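Local atomic coordinates of copper induced nitroreductase D (Lactococcus lactis, PDB entry 4BNB), a protein that probably acts as an FMN-dependent oxidoreductase of the nitroreductase family, and binds the nitroaromatic compound 4-nitroquinoline 1-oxide. Residues L15-Q20 with G90-F95. Residues are numbered along the deposited sequence; the frame is centred on the assembly and turned at random.
Sequences LGRNVQ and GFKAAF. With YHX (4-nitroquinoline 1-oxide), chain D.
V19 lies over one face of the F95 ring, its CG2 4.0 Å from the ring centroid in a CH-pi contact and its CB offset toward the rim, while the flat guanidinium of R17 turns its edge toward K92 O and A94 O. O03 of the nitro group of 4-nitroquinoline 1-oxide lies over one face of the F91 ring, offset toward its rim. In this nitroreductase-family fold the contact ties the short strand 15-16, paired with strand 170-181, and the loop after it to the turn leading from helix 87-92 into strand 96-103. R17, extended from CG to NE, gives NH2 to K92 O (2.8 Å, 157°), nearly in the guanidinium plane; D56 of helix 52-72 forms a salt bridge with the same nitrogen. Its NE reaches A94 O at 2.9 Å from above the carbonyl plane and, weakly, A93 O. With CG of F95 anti to the backbone N (chi1 -178°), the F95 and V19 side chains cross at about a right angle. Replacing the F95 ring with the methyl of an alanine is likely to leave V19 CG2 without its aromatic face and open a gap beside R17 CB. L15 CB packs on A94 CB at 3.8 Å, and a water accepts from L15 N and lies 2.7 Å from G90 O.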
loop_
_atom_site.group_PDB
_atom_site.type_symbol
_atom_site.label_atom_id
_atom_site.label_comp_id
_atom_site.label_asym_id
_atom_site.label_seq_id
_atom_site.Cartn_x
_atom_site.Cartn_y
_atom_site.Cartn_z
ATOM N N LEU A 15 2.113 -18.528 -14.950
ATOM C CA LEU A 15 0.938 -17.856 -15.490
ATOM C C LEU A 15 0.718 -18.178 -16.965
ATOM O O LEU A 15 1.673 -18.394 -17.717
ATOM C CB LEU A 15 1.072 -16.342 -15.310
ATOM C CG LEU A 15 1.116 -15.848 -13.863
ATOM C CD1 LEU A 15 1.424 -14.359 -13.817
ATOM C CD2 LEU A 15 -0.193 -16.147 -13.148
ATOM N N GLY A 16 -0.549 -18.205 -17.370
ATOM C CA GLY A 16 -0.914 -18.435 -18.757
ATOM C C GLY A 16 -1.937 -17.430 -19.253
ATOM O O GLY A 16 -2.150 -16.386 -18.634
ATOM N N ARG A 17 -2.590 -17.755 -20.366
ATOM C CA ARG A 17 -3.484 -16.812 -21.033
ATOM C C ARG A 17 -4.915 -17.331 -21.117
ATOM O O ARG A 17 -5.697 -16.885 -21.954
ATOM C CB ARG A 17 -2.941 -16.500 -22.425
ATOM C CG ARG A 17 -1.516 -15.992 -22.377
ATOM C CD ARG A 17 -1.052 -15.431 -23.700
ATOM N NE ARG A 17 0.240 -14.770 -23.558
ATOM C CZ ARG A 17 0.914 -14.216 -24.560
ATOM N NH1 ARG A 17 0.426 -14.239 -25.792
ATOM N NH2 ARG A 17 2.083 -13.638 -24.326
ATOM N N ASN A 18 -5.255 -18.260 -20.229
ATOM C CA ASN A 18 -6.601 -18.816 -20.159
ATOM C C ASN A 18 -7.511 -17.857 -19.393
ATOM O O ASN A 18 -7.974 -18.156 -18.290
ATOM C CB ASN A 18 -6.553 -20.190 -19.485
ATOM C CG ASN A 18 -7.907 -20.872 -19.421
ATOM O OD1 ASN A 18 -8.796 -20.611 -20.232
ATOM N ND2 ASN A 18 -8.065 -21.768 -18.446
ATOM N N VAL A 19 -7.746 -16.694 -19.998
ATOM C CA VAL A 19 -8.532 -15.624 -19.392
ATOM C C VAL A 19 -9.830 -15.461 -20.178
ATOM O O VAL A 19 -9.811 -15.191 -21.381
ATOM C CB VAL A 19 -7.743 -14.298 -19.399
ATOM C CG1 VAL A 19 -8.596 -13.148 -18.877
ATOM C CG2 VAL A 19 -6.466 -14.438 -18.568
ATOM N N GLN A 20 -10.957 -15.621 -19.493
ATOM C CA GLN A 20 -12.250 -15.736 -20.161
ATOM C C GLN A 20 -12.868 -14.398 -20.555
ATOM O O GLN A 20 -13.475 -14.283 -21.618
ATOM C CB GLN A 20 -13.227 -16.508 -19.271
ATOM C CG GLN A 20 -12.789 -17.935 -18.981
ATOM C CD GLN A 20 -13.797 -18.700 -18.150
ATOM O OE1 GLN A 20 -15.005 -18.584 -18.351
ATOM N NE2 GLN A 20 -13.303 -19.488 -17.205
ATOM N N GLY A 90 8.719 -16.777 -18.849
ATOM C CA GLY A 90 7.633 -17.017 -17.914
ATOM C C GLY A 90 6.774 -15.785 -17.687
ATOM O O GLY A 90 5.562 -15.888 -17.501
ATOM N N PHE A 91 7.403 -14.614 -17.689
ATOM C CA PHE A 91 6.670 -13.360 -17.582
ATOM C C PHE A 91 5.905 -13.089 -18.873
ATOM O O PHE A 91 4.736 -12.709 -18.848
ATOM C CB PHE A 91 7.628 -12.202 -17.293
ATOM C CG PHE A 91 8.313 -12.301 -15.960
ATOM C CD1 PHE A 91 7.628 -12.755 -14.843
ATOM C CD2 PHE A 91 9.644 -11.941 -15.823
ATOM C CE1 PHE A 91 8.259 -12.844 -13.616
ATOM C CE2 PHE A 91 10.278 -12.030 -14.600
ATOM C CZ PHE A 91 9.586 -12.484 -13.497
ATOM N N LYS A 92 6.567 -13.296 -20.005
ATOM C CA LYS A 92 5.937 -13.074 -21.298
ATOM C C LYS A 92 4.739 -13.996 -21.489
ATOM O O LYS A 92 3.739 -13.608 -22.093
ATOM C CB LYS A 92 6.942 -13.298 -22.427
ATOM C CG LYS A 92 6.335 -13.164 -23.812
ATOM C CD LYS A 92 7.316 -13.568 -24.894
ATOM C CE LYS A 92 6.606 -13.785 -26.217
ATOM N NZ LYS A 92 7.501 -14.405 -27.229
ATOM N N ALA A 93 4.842 -15.215 -20.966
ATOM C CA ALA A 93 3.810 -16.228 -21.167
ATOM C C ALA A 93 2.490 -15.846 -20.498
ATOM O O ALA A 93 1.442 -16.411 -20.815
ATOM C CB ALA A 93 4.292 -17.575 -20.655
ATOM N N ALA A 94 2.550 -14.894 -19.572
ATOM C CA ALA A 94 1.357 -14.406 -18.893
ATOM C C ALA A 94 0.421 -13.683 -19.862
ATOM O O ALA A 94 0.785 -13.399 -21.004
ATOM C CB ALA A 94 1.751 -13.481 -17.755
ATOM N N PHE A 95 -0.787 -13.386 -19.394
ATOM C CA PHE A 95 -1.787 -12.722 -20.224
ATOM C C PHE A 95 -1.467 -11.244 -20.435
ATOM O O PHE A 95 -1.681 -10.700 -21.519
ATOM C CB PHE A 95 -3.177 -12.866 -19.600
ATOM C CG PHE A 95 -4.266 -12.256 -20.426
ATOM C CD1 PHE A 95 -4.807 -12.950 -21.494
ATOM C CD2 PHE A 95 -4.742 -10.987 -20.146
ATOM C CE1 PHE A 95 -5.801 -12.391 -22.264
ATOM C CE2 PHE A 95 -5.736 -10.423 -20.914
ATOM C CZ PHE A 95 -6.268 -11.126 -21.971
HETATM O O01 YHX D . 9.017 -18.365 -13.969
HETATM N N02 YHX D . 9.425 -17.333 -13.298
HETATM O O03 YHX D . 9.423 -16.244 -13.847
HETATM C C04 YHX D . 9.853 -17.523 -11.938
HETATM C C05 YHX D . 9.713 -18.807 -11.392
HETATM C C06 YHX D . 10.105 -19.069 -10.078
HETATM N N07 YHX D . 10.622 -18.099 -9.317
HETATM O O08 YHX D . 10.981 -18.360 -8.099
HETATM C C09 YHX D . 10.780 -16.823 -9.811
HETATM C C10 YHX D . 10.417 -16.493 -11.088
HETATM C C11 YHX D . 10.614 -15.140 -11.520
HETATM C C12 YHX D . 11.162 -14.188 -10.661
HETATM C C13 YHX D . 11.526 -14.539 -9.362
HETATM C C14 YHX D . 11.339 -15.845 -8.930
HETATM O O HOH W 1 4.304 -18.158 -16.908
#